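Local coordinates for Alr1585 protein (PDB 5C2I) that probably uses a bound haem to oxidise dyes and other substrates with hydrogen peroxide, as a dye-decolorizing (DyP-type) peroxidase, at residues G204-V216 / K227-V239. The protein carries 1 engineered substitution. Numbering follows the deposited sequence.
Sequences GVSQPLFMKRDVV and KWDPKAPLDSILV. With HEM (protoporphyrin IX containing Fe), chain E.
The Phe-210 ring carries Ile-237 on one face, its CG2 lying 4.0 Å from the ring centroid in a CH-pi contact. At the edge and in the ring plane stand Pro-233 O and Ser-236 OG, themselves joined by a hydrogen bond. Ala-232 CB touches Phe-210 CE1 at 3.7 Å. With CG anti to its own carbonyl carbon (chi1 -55°), the ring reaches into the turn formed by 233-237. Replacing the ring with an alanine side chain is likely to open a gap beside Ala-232 and Leu-234 and take away the face that Ile-237 CG2 lies on.

Next to it the backbones form a single beta bridge: Leu-209 N donates to Pro-230 O (2.9 Å) from above the carbonyl plane, and Ala-232 N returns a bond to Leu-209 O (3.1 Å). Leu-209 CD1 rests on Pro-230 CG at 3.6 Å. Asp-229 OD1 accepts from Lys-231 N, closing an Asx turn, and, from the opposite face, a salt bridge from Lys-231 NZ.

Toward the haem, one water accepts from Trp-228 NE1 (2.8 Å) and donates to Ser-206 OG, whose hydroxyl goes on to propionate oxygen O2D at 2.6 Å. Gly-204 N and Ser-206 N donate to the other propionate, at O2A and O1A. Arg-364 and Arg-337 also bind the haem. Polar bonding thus anchors both propionates, while the far end is packed mainly by apolar contact around the Phe-210 ring; Ala-232 O, buried without a partner, is probably a modest energetic cost.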
loop_
_atom_site.group_PDB
_atom_site.type_symbol
_atom_site.label_atom_id
_atom_site.label_comp_id
_atom_site.label_asym_id
_atom_site.label_seq_id
_atom_site.Cartn_x
_atom_site.Cartn_y
_atom_site.Cartn_z
ATOM N N GLY A 204 14.406 18.989 8.040
ATOM C CA GLY A 204 15.227 18.363 9.064
ATOM C C GLY A 204 16.574 17.920 8.553
ATOM O O GLY A 204 17.248 17.150 9.222
ATOM N N VAL A 205 16.994 18.415 7.386
ATOM C CA VAL A 205 18.210 17.935 6.750
ATOM C C VAL A 205 19.484 18.350 7.553
ATOM O O VAL A 205 20.337 17.503 7.870
ATOM C CB VAL A 205 18.341 18.457 5.307
ATOM C CG1 VAL A 205 19.630 17.989 4.697
ATOM C CG2 VAL A 205 17.146 18.048 4.465
ATOM N N SER A 206 19.620 19.646 7.834
ATOM C CA SER A 206 20.848 20.186 8.451
ATOM C C SER A 206 20.679 20.420 9.945
ATOM O O SER A 206 19.906 21.310 10.375
ATOM C CB SER A 206 21.243 21.491 7.775
ATOM O OG SER A 206 22.466 21.951 8.318
ATOM N N GLN A 207 21.384 19.612 10.732
ATOM C CA GLN A 207 21.285 19.675 12.201
ATOM C C GLN A 207 22.659 19.688 12.868
ATOM O O GLN A 207 23.590 19.036 12.390
ATOM C CB GLN A 207 20.531 18.485 12.732
ATOM C CG GLN A 207 19.106 18.371 12.244
ATOM C CD GLN A 207 18.117 19.019 13.175
ATOM O OE1 GLN A 207 18.384 20.071 13.789
ATOM N NE2 GLN A 207 16.977 18.362 13.326
ATOM N N PRO A 208 22.787 20.398 13.985
ATOM C CA PRO A 208 23.904 20.083 14.879
ATOM C C PRO A 208 23.870 18.626 15.307
ATOM O O PRO A 208 22.785 18.116 15.635
ATOM C CB PRO A 208 23.656 20.985 16.094
ATOM C CG PRO A 208 22.659 21.983 15.677
ATOM C CD PRO A 208 21.853 21.371 14.580
ATOM N N LEU A 209 25.021 17.962 15.310
ATOM C CA LEU A 209 25.090 16.545 15.646
ATOM C C LEU A 209 25.926 16.348 16.891
ATOM O O LEU A 209 26.972 17.011 17.070
ATOM C CB LEU A 209 25.693 15.741 14.488
ATOM C CG LEU A 209 24.960 15.926 13.143
ATOM C CD1 LEU A 209 25.618 15.030 12.094
ATOM C CD2 LEU A 209 23.489 15.569 13.278
ATOM N N PHE A 210 25.507 15.374 17.700
ATOM C CA PHE A 210 26.126 15.090 19.001
ATOM C C PHE A 210 26.446 13.624 19.237
ATOM O O PHE A 210 27.495 13.309 19.752
ATOM C CB PHE A 210 25.181 15.556 20.128
ATOM C CG PHE A 210 24.784 16.992 20.008
ATOM C CD1 PHE A 210 25.646 17.997 20.409
ATOM C CD2 PHE A 210 23.569 17.344 19.473
ATOM C CE1 PHE A 210 25.286 19.330 20.268
ATOM C CE2 PHE A 210 23.216 18.674 19.324
ATOM C CZ PHE A 210 24.073 19.642 19.757
ATOM N N MET A 211 25.551 12.743 18.827
ATOM C CA MET A 211 25.692 11.319 19.085
ATOM C C MET A 211 26.396 10.606 17.934
ATOM O O MET A 211 26.134 10.918 16.744
ATOM C CB MET A 211 24.310 10.681 19.344
ATOM C CG MET A 211 23.473 11.324 20.429
ATOM S SD MET A 211 24.324 11.368 22.016
ATOM C CE MET A 211 24.508 9.653 22.365
ATOM N N LYS A 212 27.253 9.669 18.289
ATOM C CA LYS A 212 28.028 8.873 17.311
ATOM C C LYS A 212 27.180 8.322 16.154
ATOM O O LYS A 212 27.606 8.389 14.987
ATOM C CB LYS A 212 28.780 7.728 17.978
ATOM C CG LYS A 212 29.638 6.904 16.989
ATOM C CD LYS A 212 30.524 5.880 17.674
ATOM C CE LYS A 212 31.292 5.090 16.638
ATOM N NZ LYS A 212 32.207 4.127 17.266
ATOM N N ARG A 213 26.014 7.768 16.455
ATOM C CA ARG A 213 25.206 7.120 15.412
ATOM C C ARG A 213 24.867 8.143 14.331
ATOM O O ARG A 213 24.917 7.833 13.120
ATOM C CB ARG A 213 23.907 6.531 15.976
ATOM C CG ARG A 213 24.140 5.360 16.913
ATOM C CD ARG A 213 24.030 4.040 16.227
ATOM N NE ARG A 213 22.903 3.960 15.299
ATOM C CZ ARG A 213 22.768 2.984 14.400
ATOM N NH1 ARG A 213 23.654 1.983 14.345
ATOM N NH2 ARG A 213 21.746 3.014 13.554
ATOM N N ASP A 214 24.568 9.370 14.752
ATOM C CA ASP A 214 24.302 10.443 13.795
ATOM C C ASP A 214 25.541 10.932 13.093
ATOM O O ASP A 214 25.518 11.181 11.869
ATOM C CB ASP A 214 23.631 11.642 14.503
ATOM C CG ASP A 214 22.191 11.354 14.963
ATOM O OD1 ASP A 214 21.523 10.473 14.397
ATOM O OD2 ASP A 214 21.722 12.035 15.897
ATOM N N VAL A 215 26.609 11.151 13.858
ATOM C CA VAL A 215 27.850 11.698 13.305
ATOM C C VAL A 215 28.388 10.779 12.220
ATOM O O VAL A 215 28.725 11.224 11.117
ATOM C CB VAL A 215 28.908 11.937 14.394
ATOM C CG1 VAL A 215 30.256 12.303 13.783
ATOM C CG2 VAL A 215 28.455 13.054 15.345
ATOM N N VAL A 216 28.473 9.494 12.531
ATOM C CA VAL A 216 29.045 8.542 11.577
ATOM C C VAL A 216 28.180 8.403 10.313
ATOM O O VAL A 216 28.707 8.400 9.194
ATOM C CB VAL A 216 29.294 7.205 12.280
ATOM C CG1 VAL A 216 29.705 6.154 11.271
ATOM C CG2 VAL A 216 30.405 7.381 13.315
ATOM N N LYS A 227 33.130 19.967 3.291
ATOM C CA LYS A 227 32.664 21.358 3.085
ATOM C C LYS A 227 31.971 22.006 4.292
ATOM O O LYS A 227 31.863 23.239 4.378
ATOM C CB LYS A 227 31.703 21.407 1.885
ATOM C CG LYS A 227 32.353 20.994 0.572
ATOM C CD LYS A 227 33.386 22.027 0.135
ATOM C CE LYS A 227 34.277 21.457 -0.970
ATOM N NZ LYS A 227 33.485 21.398 -2.212
ATOM N N TRP A 228 31.465 21.202 5.200
ATOM C CA TRP A 228 30.717 21.683 6.361
ATOM C C TRP A 228 30.814 20.648 7.463
ATOM O O TRP A 228 30.555 19.467 7.217
ATOM C CB TRP A 228 29.230 21.884 6.036
ATOM C CG TRP A 228 28.362 22.118 7.215
ATOM C CD1 TRP A 228 27.482 21.218 7.791
ATOM C CD2 TRP A 228 28.277 23.319 8.027
ATOM N NE1 TRP A 228 26.830 21.812 8.839
ATOM C CE2 TRP A 228 27.298 23.088 9.014
ATOM C CE3 TRP A 228 28.877 24.572 7.966
ATOM C CZ2 TRP A 228 26.944 24.060 9.980
ATOM C CZ3 TRP A 228 28.512 25.540 8.922
ATOM C CH2 TRP A 228 27.590 25.266 9.907
ATOM N N ASP A 229 31.195 21.096 8.660
ATOM C CA ASP A 229 31.211 20.245 9.855
ATOM C C ASP A 229 29.925 20.434 10.667
ATOM O O ASP A 229 29.758 21.452 11.324
ATOM C CB ASP A 229 32.438 20.601 10.702
ATOM C CG ASP A 229 32.581 19.737 11.949
ATOM O OD1 ASP A 229 31.720 18.849 12.193
ATOM O OD2 ASP A 229 33.587 19.948 12.665
ATOM N N PRO A 230 29.008 19.433 10.672
ATOM C CA PRO A 230 27.766 19.565 11.408
ATOM C C PRO A 230 27.838 19.256 12.919
ATOM O O PRO A 230 26.881 19.476 13.642
ATOM C CB PRO A 230 26.890 18.498 10.765
ATOM C CG PRO A 230 27.858 17.403 10.500
ATOM C CD PRO A 230 29.104 18.119 9.992
ATOM N N LYS A 231 28.965 18.774 13.396
ATOM C CA LYS A 231 29.125 18.542 14.809
ATOM C C LYS A 231 29.015 19.830 15.598
ATOM O O LYS A 231 29.306 20.915 15.101
ATOM C CB LYS A 231 30.496 17.913 15.104
ATOM C CG LYS A 231 30.607 16.499 14.555
ATOM C CD LYS A 231 31.890 15.771 14.944
ATOM C CE LYS A 231 33.238 16.140 14.413
ATOM N NZ LYS A 231 33.236 16.758 13.093
ATOM N N ALA A 232 28.571 19.713 16.830
ATOM C CA ALA A 232 28.482 20.862 17.741
ATOM C C ALA A 232 28.880 20.432 19.151
ATOM O O ALA A 232 28.713 19.255 19.513
ATOM C CB ALA A 232 27.076 21.417 17.757
ATOM N N PRO A 233 29.436 21.372 19.949
ATOM C CA PRO A 233 29.823 21.018 21.317
ATOM C C PRO A 233 28.591 20.877 22.175
ATOM O O PRO A 233 27.566 21.518 21.915
ATOM C CB PRO A 233 30.669 22.208 21.755
ATOM C CG PRO A 233 30.166 23.345 20.958
ATOM C CD PRO A 233 29.708 22.773 19.638
ATOM N N LEU A 234 28.697 20.099 23.234
ATOM C CA LEU A 234 27.589 19.921 24.150
ATOM C C LEU A 234 27.083 21.215 24.768
ATOM O O LEU A 234 25.902 21.324 25.006
ATOM C CB LEU A 234 27.899 18.894 25.244
ATOM C CG LEU A 234 27.971 17.429 24.781
ATOM C CD1 LEU A 234 28.399 16.588 25.980
ATOM C CD2 LEU A 234 26.653 16.942 24.250
ATOM N N ASP A 235 27.964 22.179 24.980
ATOM C CA ASP A 235 27.535 23.453 25.567
ATOM C C ASP A 235 26.723 24.352 24.638
ATOM O O ASP A 235 26.234 25.397 25.078
ATOM C CB ASP A 235 28.698 24.201 26.229
ATOM C CG ASP A 235 29.671 24.785 25.267
ATOM O OD1 ASP A 235 29.545 24.673 24.049
ATOM O OD2 ASP A 235 30.592 25.426 25.752
ATOM N N SER A 236 26.516 23.919 23.390
ATOM C CA SER A 236 25.610 24.600 22.496
ATOM C C SER A 236 24.159 24.105 22.650
ATOM O O SER A 236 23.239 24.675 22.059
ATOM C CB SER A 236 26.044 24.490 21.038
ATOM O OG SER A 236 25.785 23.154 20.621
ATOM N N ILE A 237 23.951 23.093 23.481
ATOM C CA ILE A 237 22.609 22.587 23.700
ATOM C C ILE A 237 22.287 22.272 25.182
ATOM O O ILE A 237 21.127 22.412 25.589
ATOM C CB ILE A 237 22.346 21.351 22.786
ATOM C CG1 ILE A 237 20.884 20.977 22.721
ATOM C CG2 ILE A 237 23.185 20.127 23.200
ATOM C CD1 ILE A 237 20.546 19.941 21.659
ATOM N N LEU A 238 23.280 21.827 25.957
ATOM C CA LEU A 238 23.059 21.496 27.363
ATOM C C LEU A 238 23.435 22.608 28.321
ATOM O O LEU A 238 24.367 23.325 28.079
ATOM C CB LEU A 238 23.842 20.226 27.733
ATOM C CG LEU A 238 23.542 18.994 26.882
ATOM C CD1 LEU A 238 24.214 17.777 27.463
ATOM C CD2 LEU A 238 22.049 18.749 26.734
ATOM N N VAL A 239 22.729 22.678 29.445
ATOM C CA VAL A 239 23.153 23.471 30.589
ATOM C C VAL A 239 22.967 22.634 31.842
ATOM O O VAL A 239 22.052 21.780 31.943
ATOM C CB VAL A 239 22.428 24.803 30.850
ATOM C CG1 VAL A 239 22.851 25.876 29.842
ATOM C CG2 VAL A 239 20.951 24.558 30.862
HETATM C CHA HEM E . 16.107 24.671 7.464
HETATM C CHB HEM E . 11.403 25.047 6.470
HETATM C CHC HEM E . 10.806 27.766 10.429
HETATM C CHD HEM E . 15.547 27.572 11.240
HETATM C C1A HEM E . 14.879 24.552 6.834
HETATM C C2A HEM E . 14.651 23.865 5.605
HETATM C C3A HEM E . 13.333 23.974 5.331
HETATM C C4A HEM E . 12.748 24.698 6.393
HETATM C CMA HEM E . 12.581 23.393 4.164
HETATM C CAA HEM E . 15.683 23.131 4.738
HETATM C CBA HEM E . 15.961 21.659 5.054
HETATM C CGA HEM E . 16.495 21.553 6.456
HETATM O O1A HEM E . 17.720 21.732 6.721
HETATM O O2A HEM E . 15.702 21.290 7.361
HETATM C C1B HEM E . 10.843 25.791 7.507
HETATM C C2B HEM E . 9.439 26.083 7.621
HETATM C C3B HEM E . 9.263 26.793 8.726
HETATM C C4B HEM E . 10.605 26.999 9.276
HETATM C CMB HEM E . 8.393 25.619 6.670
HETATM C CAB HEM E . 8.035 27.309 9.380
HETATM C CBB HEM E . 6.812 26.776 9.211
HETATM C C1C HEM E . 12.071 28.006 10.988
HETATM C C2C HEM E . 12.351 28.871 12.026
HETATM C C3C HEM E . 13.706 28.829 12.235
HETATM C C4C HEM E . 14.231 27.906 11.324
HETATM C CMC HEM E . 11.381 29.674 12.842
HETATM C CAC HEM E . 14.529 29.586 13.177
HETATM C CBC HEM E . 14.320 30.784 13.664
HETATM C C1D HEM E . 16.023 26.649 10.310
HETATM C C2D HEM E . 17.426 26.248 10.302
HETATM C C3D HEM E . 17.600 25.483 9.233
HETATM C C4D HEM E . 16.257 25.385 8.622
HETATM C CMD HEM E . 18.516 26.634 11.288
HETATM C CAD HEM E . 18.875 24.800 8.829
HETATM C CBD HEM E . 19.795 25.681 7.976
HETATM C CGD HEM E . 21.050 24.935 7.661
HETATM O O1D HEM E . 21.342 24.833 6.472
HETATM O O2D HEM E . 21.800 24.428 8.565
HETATM N NA HEM E . 13.720 25.124 7.267
HETATM N NB HEM E . 11.474 26.412 8.453
HETATM N NC HEM E . 13.231 27.488 10.490
HETATM N ND HEM E . 15.370 26.177 9.247
HETATM FE FE HEM E . 13.489 26.319 8.847
HETATM O O HOH W 1 24.415 20.790 9.923
HETATM O O HOH W 2 12.930 24.576 10.301
#